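Local coordinates for SPD1 nuclease (PDB 2XGR), which is a prophage-encoded extracellular DNase of Streptococcus pyogenes that cleaves DNA as an endonuclease, probably with the help of a bound metal ion, at residues S51-F56 with N225-V230; R119-L122 with F127-L130; N136-T141 with P185-N190. One frame throughout, in Å; residues are numbered along the deposited sequence.

Contact 1 joins residues far apart in the chain, and contacts 2 and 3 are both nested between them. Contact 2 closes before contact 3 opens. Contacts 1 and 2 lie on opposite sides of the chain's centre, with their own centres about 20 Å apart. Contact 1 packs the loop after strand 39-46 on the residue that leads into strand 228-233 of the large antiparallel sheet. Contacts 2 and 3 touch, with centres about 14 Å apart, because each uses one strand of the small sheet 119-121 and 137-139. Contact 2 holds the histidine of an Arg-Gly-His sequence, consistent with the nuclease site; contact 3 joins the small sheet to strand 178-186 of the large one.

Contact 1: residues S51-F56 with N225-V230; sequences SKLLPF and NGVTTV
The carbonyl oxygen of Lys-52, whose side chain lies along Val-227, is gripped by two groups. Gln-200 NE2 and His-77 NE2 both bond to it, which ties the loop 51-56 to two strands of the large sheet.

The contact with 225-230 is made by side chains. Lys-52 sends an extended chain past Val-227, with every torsion beyond the first close to 180°. The middle of that chain does the touching: Lys-52 CD is 4.3 Å from Val-227 CG1. The charged end goes further, to a salt bridge between Lys-52 NZ and Asp-223 OD2, while Asp-223 OD1 accepts hydrogen bonds from the backbone N of Asn-225 and of Val-227.

Leu-53 comes in beside the lysine. One branch carries its part of the contact. Leu-53 CD2 lies 4.2 Å from Val-227 CG2. It is nearly as close to the other methyl, with Leu-53 CD2 to Val-227 CG1 at 4.3 Å. Val-227 has CG1 anti to its backbone N (chi1 176°), and this torsion presents both methyls to the loop. CG1 meets the lysine and the leucine, and CG2 meets the leucine.

The spacings are those of ordinary, rather loose van der Waals packing. The valine is buried, while the lysine and leucine are partly exposed. The aliphatic part of the lysine and the leucine branch probably shield the valine from solvent, and Asp-223 probably balances the lysine charge.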
loop_
_atom_site.group_PDB
_atom_site.type_symbol
_atom_site.label_atom_id
_atom_site.label_comp_id
_atom_site.label_asym_id
_atom_site.label_seq_id
_atom_site.Cartn_x
_atom_site.Cartn_y
_atom_site.Cartn_z
ATOM N N SER A 51 12.012 7.911 11.168
ATOM C CA SER A 51 12.529 6.544 11.260
ATOM C C SER A 51 11.619 5.535 10.578
ATOM O O SER A 51 11.836 4.335 10.680
ATOM C CB SER A 51 12.726 6.171 12.755
ATOM O OG SER A 51 11.469 6.113 13.443
ATOM N N LYS A 52 10.605 6.029 9.871
ATOM C CA LYS A 52 9.635 5.148 9.230
ATOM C C LYS A 52 9.938 4.716 7.814
ATOM O O LYS A 52 9.229 3.814 7.324
ATOM C CB LYS A 52 8.266 5.814 9.205
ATOM C CG LYS A 52 7.705 6.066 10.626
ATOM C CD LYS A 52 6.302 6.655 10.472
ATOM C CE LYS A 52 5.681 7.031 11.856
ATOM N NZ LYS A 52 4.296 7.603 11.713
ATOM N N LEU A 53 10.967 5.302 7.198
ATOM C CA LEU A 53 11.135 5.230 5.732
ATOM C C LEU A 53 12.342 4.350 5.400
ATOM O O LEU A 53 13.166 3.997 6.317
ATOM C CB LEU A 53 11.371 6.636 5.179
ATOM C CG LEU A 53 10.406 7.726 5.746
ATOM C CD1 LEU A 53 10.688 9.045 5.061
ATOM C CD2 LEU A 53 8.973 7.240 5.386
ATOM N N LEU A 54 12.451 3.986 4.133
ATOM C CA LEU A 54 13.705 3.344 3.625
ATOM C C LEU A 54 14.774 4.459 3.497
ATOM O O LEU A 54 14.422 5.648 3.268
ATOM C CB LEU A 54 13.436 2.703 2.270
ATOM C CG LEU A 54 12.592 1.442 2.392
ATOM C CD1 LEU A 54 12.258 0.960 0.986
ATOM C CD2 LEU A 54 13.362 0.367 3.175
ATOM N N PRO A 55 16.071 4.101 3.671
ATOM C CA PRO A 55 17.127 5.123 3.430
ATOM C C PRO A 55 17.030 5.656 1.986
ATOM O O PRO A 55 16.662 4.947 1.068
ATOM C CB PRO A 55 18.433 4.320 3.618
ATOM C CG PRO A 55 18.097 3.287 4.667
ATOM C CD PRO A 55 16.655 2.813 4.118
ATOM N N PHE A 56 17.261 6.941 1.792
ATOM C CA PHE A 56 17.140 7.503 0.457
ATOM C C PHE A 56 18.519 7.371 -0.201
ATOM O O PHE A 56 19.440 8.125 0.121
ATOM C CB PHE A 56 16.790 8.957 0.540
ATOM C CG PHE A 56 16.708 9.625 -0.788
ATOM C CD1 PHE A 56 15.903 9.100 -1.791
ATOM C CD2 PHE A 56 17.406 10.778 -1.039
ATOM C CE1 PHE A 56 15.858 9.641 -3.047
ATOM C CE2 PHE A 56 17.290 11.391 -2.298
ATOM C CZ PHE A 56 16.492 10.804 -3.302
ATOM N N ASN A 225 6.226 14.451 10.889
ATOM C CA ASN A 225 7.184 14.688 9.783
ATOM C C ASN A 225 6.518 14.722 8.431
ATOM O O ASN A 225 7.184 14.751 7.400
ATOM C CB ASN A 225 8.266 13.616 9.795
ATOM C CG ASN A 225 9.024 13.594 11.076
ATOM O OD1 ASN A 225 9.485 14.653 11.569
ATOM N ND2 ASN A 225 9.202 12.414 11.619
ATOM N N GLY A 226 5.181 14.720 8.416
ATOM C CA GLY A 226 4.529 14.757 7.157
ATOM C C GLY A 226 4.302 13.410 6.443
ATOM O O GLY A 226 3.865 13.419 5.305
ATOM N N VAL A 227 4.588 12.312 7.136
ATOM C CA VAL A 227 4.386 10.950 6.570
ATOM C C VAL A 227 2.920 10.588 6.840
ATOM O O VAL A 227 2.418 10.786 7.947
ATOM C CB VAL A 227 5.307 9.977 7.299
ATOM C CG1 VAL A 227 5.055 8.477 6.786
ATOM C CG2 VAL A 227 6.754 10.441 7.048
ATOM N N THR A 228 2.220 10.069 5.816
ATOM C CA THR A 228 0.772 9.788 5.911
ATOM C C THR A 228 0.519 8.316 6.100
ATOM O O THR A 228 1.232 7.515 5.515
ATOM C CB THR A 228 0.074 10.221 4.629
ATOM O OG1 THR A 228 0.240 11.628 4.462
ATOM C CG2 THR A 228 -1.462 10.003 4.681
ATOM N N THR A 229 -0.383 7.991 7.023
ATOM C CA THR A 229 -0.779 6.602 7.230
ATOM C C THR A 229 -2.285 6.505 7.084
ATOM O O THR A 229 -3.012 7.331 7.629
ATOM C CB THR A 229 -0.362 6.152 8.638
ATOM O OG1 THR A 229 1.054 6.353 8.803
ATOM C CG2 THR A 229 -0.680 4.613 8.901
ATOM N N VAL A 230 -2.737 5.455 6.396
ATOM C CA VAL A 230 -4.168 5.165 6.202
ATOM C C VAL A 230 -4.370 3.754 6.750
ATOM O O VAL A 230 -3.576 2.835 6.410
ATOM C CB VAL A 230 -4.479 5.198 4.651
ATOM C CG1 VAL A 230 -5.857 4.593 4.472
ATOM C CG2 VAL A 230 -4.466 6.654 4.200
#

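Contact 2: residues R119-L122 with F127-L130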
loop_
_atom_site.group_PDB
_atom_site.type_symbol
_atom_site.label_atom_id
_atom_site.label_comp_id
_atom_site.label_asym_id
_atom_site.label_seq_id
_atom_site.Cartn_x
_atom_site.Cartn_y
_atom_site.Cartn_z
ATOM N N ARG A 119 -5.719 -14.333 -1.723
ATOM C CA ARG A 119 -4.624 -13.483 -1.220
ATOM C C ARG A 119 -4.383 -12.252 -2.133
ATOM O O ARG A 119 -4.425 -12.342 -3.360
ATOM C CB ARG A 119 -3.361 -14.314 -1.125
ATOM C CG ARG A 119 -3.370 -15.333 0.072
ATOM C CD ARG A 119 -1.980 -15.910 0.285
ATOM N NE ARG A 119 -1.489 -16.606 -0.894
ATOM C CZ ARG A 119 -0.210 -16.942 -1.106
ATOM N NH1 ARG A 119 0.754 -16.642 -0.225
ATOM N NH2 ARG A 119 0.113 -17.606 -2.219
ATOM N N GLY A 120 -4.216 -11.107 -1.497
ATOM C CA GLY A 120 -3.966 -9.869 -2.221
ATOM C C GLY A 120 -2.592 -9.326 -1.868
ATOM O O GLY A 120 -1.941 -9.693 -0.829
ATOM N N HIS A 121 -2.081 -8.457 -2.745
ATOM C CA HIS A 121 -0.764 -7.941 -2.538
ATOM C C HIS A 121 -0.743 -6.936 -1.359
ATOM O O HIS A 121 -1.745 -6.269 -1.095
ATOM C CB HIS A 121 -0.356 -7.089 -3.768
ATOM C CG HIS A 121 0.168 -7.920 -4.915
ATOM N ND1 HIS A 121 -0.580 -8.919 -5.494
ATOM C CD2 HIS A 121 1.329 -7.875 -5.603
ATOM C CE1 HIS A 121 0.122 -9.492 -6.458
ATOM N NE2 HIS A 121 1.264 -8.855 -6.570
ATOM N N LEU A 122 0.420 -6.833 -0.700
ATOM C CA LEU A 122 0.648 -5.717 0.236
ATOM C C LEU A 122 1.006 -4.457 -0.610
ATOM O O LEU A 122 0.170 -3.591 -0.771
ATOM C CB LEU A 122 1.753 -6.052 1.248
ATOM C CG LEU A 122 1.339 -7.236 2.214
ATOM C CD1 LEU A 122 2.591 -7.550 3.162
ATOM C CD2 LEU A 122 0.167 -6.789 3.131
ATOM N N PHE A 127 3.706 -1.454 -8.763
ATOM C CA PHE A 127 4.819 -0.789 -8.103
ATOM C C PHE A 127 5.970 -1.743 -7.992
ATOM O O PHE A 127 7.100 -1.379 -8.263
ATOM C CB PHE A 127 4.457 -0.284 -6.686
ATOM C CG PHE A 127 3.446 0.843 -6.680
ATOM C CD1 PHE A 127 3.352 1.753 -7.773
ATOM C CD2 PHE A 127 2.646 1.054 -5.584
ATOM C CE1 PHE A 127 2.435 2.854 -7.759
ATOM C CE2 PHE A 127 1.699 2.122 -5.565
ATOM C CZ PHE A 127 1.616 3.036 -6.630
ATOM N N CYS A 128 5.682 -2.956 -7.532
ATOM C CA CYS A 128 6.801 -3.875 -7.188
ATOM C C CYS A 128 7.086 -5.000 -8.194
ATOM O O CYS A 128 8.102 -5.728 -8.060
ATOM C CB CYS A 128 6.591 -4.506 -5.787
ATOM S SG CYS A 128 5.170 -5.678 -5.666
ATOM N N GLY A 129 6.146 -5.284 -9.077
ATOM C CA GLY A 129 6.380 -6.347 -10.046
ATOM C C GLY A 129 6.493 -7.775 -9.535
ATOM O O GLY A 129 6.902 -8.683 -10.287
ATOM N N LEU A 130 6.059 -8.025 -8.312
ATOM C CA LEU A 130 6.156 -9.370 -7.680
ATOM C C LEU A 130 4.927 -10.226 -7.906
ATOM O O LEU A 130 3.806 -9.757 -7.810
ATOM C CB LEU A 130 6.286 -9.268 -6.147
ATOM C CG LEU A 130 7.483 -8.466 -5.657
ATOM C CD1 LEU A 130 7.321 -8.478 -4.132
ATOM C CD2 LEU A 130 8.825 -9.147 -6.109
#
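His-121 brings its ring to Leu-130 through a first torsion that puts CG beside the backbone N and anti to the carbonyl carbon (chi1 -82°). Its second torsion then aims the NE2 corner across the gap to the residues that follow helix 125-128.

His-121 NE2 gives a hydrogen bond to Leu-130 O, at 3.0 Å. The bond is moderately straight, with an N-H...O angle of 153°. It meets the carbonyl almost end-on, as the C=O...N angle is 160°. The donor is tilted somewhat from the carbonyl plane, and the oxygen is a little out of the ring plane. The oxygen is also centred on the nitrogen: Leu-130 O lies 3.8 Å from His-121 CD2 and 3.9 Å from His-121 CE1. This bond fixes how the ring is turned and directs ND1 away from Leu-130.

Cys-128 stands at the same edge of the imidazole, near its plane. Cys-128 SG is 4.4 Å from His-121 CD2, a loose packing contact. The sulfur also takes a weak hydrogen bond from Leu-130 N, at 3.6 Å to Cys-128 SG. Gly-129 lies between them with positive phi, where the chain leaves the helix and turns back. The weak bond spans this turn and may help to place Leu-130.

The sheet backs the turn, with Cys-128 and Leu-130 packed on Leu-62. In the strand of the histidine, Gly-120 pairs with Val-138 of strand 137-139 through backbone hydrogen bonds.

Arg-119, Gly-120 and His-121 match the Arg-Gly-His part of the signature of DNA/RNA non-specific endonucleases. In relatives the equivalent histidine acts as general base. A histidine on the first strand, oriented by a backbone carbonyl of the following loop, is consistent with the beta-beta-alpha metal finger of the His-Me finger clan.

Contact 3: residues N136-T141 with P185-N190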
loop_
_atom_site.group_PDB
_atom_site.type_symbol
_atom_site.label_atom_id
_atom_site.label_comp_id
_atom_site.label_asym_id
_atom_site.label_seq_id
_atom_site.Cartn_x
_atom_site.Cartn_y
_atom_site.Cartn_z
ATOM N N ASN A 136 4.859 -10.710 0.284
ATOM C CA ASN A 136 4.032 -9.582 -0.200
ATOM C C ASN A 136 2.559 -9.962 -0.401
ATOM O O ASN A 136 1.789 -9.272 -1.088
ATOM C CB ASN A 136 4.638 -9.070 -1.522
ATOM C CG ASN A 136 4.077 -7.716 -1.918
ATOM O OD1 ASN A 136 4.080 -6.803 -1.081
ATOM N ND2 ASN A 136 3.463 -7.596 -3.168
ATOM N N LEU A 137 2.080 -11.034 0.272
ATOM C CA LEU A 137 0.699 -11.462 0.104
ATOM C C LEU A 137 0.052 -11.704 1.475
ATOM O O LEU A 137 0.709 -12.290 2.340
ATOM C CB LEU A 137 0.626 -12.795 -0.684
ATOM C CG LEU A 137 1.016 -12.703 -2.175
ATOM C CD1 LEU A 137 1.198 -14.092 -2.800
ATOM C CD2 LEU A 137 -0.047 -11.883 -2.935
ATOM N N VAL A 138 -1.209 -11.331 1.621
ATOM C CA VAL A 138 -2.069 -11.702 2.769
ATOM C C VAL A 138 -3.471 -12.052 2.274
ATOM O O VAL A 138 -3.957 -11.536 1.244
ATOM C CB VAL A 138 -2.146 -10.568 3.820
ATOM C CG1 VAL A 138 -0.745 -10.251 4.378
ATOM C CG2 VAL A 138 -2.774 -9.301 3.204
ATOM N N ALA A 139 -4.186 -12.873 3.056
ATOM C CA ALA A 139 -5.571 -13.125 2.807
ATOM C C ALA A 139 -6.315 -11.802 2.856
ATOM O O ALA A 139 -6.218 -11.082 3.850
ATOM C CB ALA A 139 -6.102 -14.038 3.917
ATOM N N MET A 140 -7.108 -11.482 1.832
ATOM C CA MET A 140 -7.681 -10.176 1.727
ATOM C C MET A 140 -9.077 -10.295 1.099
ATOM O O MET A 140 -9.247 -11.081 0.135
ATOM C CB MET A 140 -6.761 -9.336 0.777
ATOM C CG MET A 140 -7.092 -7.923 0.820
ATOM S SD MET A 140 -5.904 -6.999 -0.221
ATOM C CE MET A 140 -4.406 -6.993 0.774
ATOM N N THR A 141 -10.030 -9.518 1.600
ATOM C CA THR A 141 -11.317 -9.371 0.907
ATOM C C THR A 141 -11.168 -8.662 -0.431
ATOM O O THR A 141 -10.267 -7.852 -0.629
ATOM C CB THR A 141 -12.391 -8.655 1.720
ATOM O OG1 THR A 141 -12.050 -7.281 1.924
ATOM C CG2 THR A 141 -12.615 -9.390 3.125
ATOM N N PRO A 185 0.474 -5.442 7.332
ATOM C CA PRO A 185 -0.732 -6.110 7.809
ATOM C C PRO A 185 -0.693 -6.109 9.339
ATOM O O PRO A 185 0.404 -6.250 9.912
ATOM C CB PRO A 185 -0.629 -7.520 7.207
ATOM C CG PRO A 185 0.900 -7.809 7.062
ATOM C CD PRO A 185 1.468 -6.366 6.758
ATOM N N ILE A 186 -1.869 -5.936 9.938
ATOM C CA ILE A 186 -2.005 -5.911 11.394
ATOM C C ILE A 186 -2.783 -7.160 11.826
ATOM O O ILE A 186 -3.955 -7.342 11.456
ATOM C CB ILE A 186 -2.780 -4.628 11.832
ATOM C CG1 ILE A 186 -2.186 -3.305 11.225
ATOM C CG2 ILE A 186 -2.844 -4.496 13.380
ATOM C CD1 ILE A 186 -0.758 -3.091 11.574
ATOM N N TYR A 187 -2.147 -7.994 12.682
ATOM C CA TYR A 187 -2.798 -9.282 13.067
ATOM C C TYR A 187 -3.147 -9.199 14.557
ATOM O O TYR A 187 -2.506 -8.445 15.328
ATOM C CB TYR A 187 -1.872 -10.479 12.896
ATOM C CG TYR A 187 -1.346 -10.676 11.461
ATOM C CD1 TYR A 187 -2.119 -11.349 10.513
ATOM C CD2 TYR A 187 -0.091 -10.166 11.107
ATOM C CE1 TYR A 187 -1.630 -11.501 9.211
ATOM C CE2 TYR A 187 0.435 -10.332 9.840
ATOM C CZ TYR A 187 -0.367 -11.028 8.886
ATOM O OH TYR A 187 0.149 -11.206 7.601
ATOM N N SER A 188 -4.117 -10.015 14.926
ATOM C CA SER A 188 -4.419 -10.274 16.312
ATOM C C SER A 188 -4.109 -11.711 16.608
ATOM O O SER A 188 -4.584 -12.622 15.901
ATOM C CB SER A 188 -5.915 -10.036 16.585
ATOM O OG SER A 188 -6.268 -10.658 17.873
ATOM N N GLY A 189 -3.304 -11.931 17.654
ATOM C CA GLY A 189 -3.087 -13.323 18.145
ATOM C C GLY A 189 -2.602 -14.287 17.080
ATOM O O GLY A 189 -1.621 -13.992 16.387
ATOM N N ASN A 190 -3.234 -15.465 16.963
ATOM C CA ASN A 190 -2.871 -16.485 15.970
ATOM C C ASN A 190 -3.530 -16.338 14.578
ATOM O O ASN A 190 -3.385 -17.222 13.745
ATOM C CB ASN A 190 -3.303 -17.868 16.499
ATOM C CG ASN A 190 -2.584 -18.232 17.763
ATOM O OD1 ASN A 190 -1.382 -18.009 17.873
ATOM N ND2 ASN A 190 -3.326 -18.725 18.756
#
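The phenol ring of Tyr-187 reaches Val-138 with its hydroxyl end, while Pro-185 covers part of one side of the ring. Tyr-187 OH is 3.5 Å from Val-138 CG1. The methyl sits beyond the oxygen, well off the ring plane, on the same side as the proline. Pro-185 CB lies over one face at the hydroxyl end, 3.9 Å from Tyr-187 CZ. The ring also makes a cation-pi contact with Arg-72.

Val-138 makes its part of the contact with one methyl. CG1 stands anti to the carbonyl carbon and beside the backbone N (chi1 -60°), which points it from strand 137-139 at the end of strand 178-186. There it meets the pyrrolidine at two carbons. Val-138 CG1 is 3.9 Å from Pro-185 CB. Val-138 CG1 is 4.0 Å from Pro-185 CG. The valine comes in at a slant to both the proline and the tyrosine. The methyl therefore fills the angle between the proline ring and the hydroxyl.

Ile-197 of strand 196-204 touches both Val-138 and Pro-185, and Leu-122 adds a further apolar neighbour to the valine. The small two-stranded sheet is in this way laid against the end of the large sheet. The backbone bonds of strand 137-139 run to strand 119-121, not to 185-190.

The polar group in this buried contact has its partner outside it. Tyr-187 OH is hydrogen-bonded to Ala-73 O, and this bond holds the ring end in place. Toward Val-138 the oxygen makes only van der Waals contact. The join between small and large sheet thus rests on apolar packing around one methyl, with the hydroxyl satisfied by a backbone carbonyl.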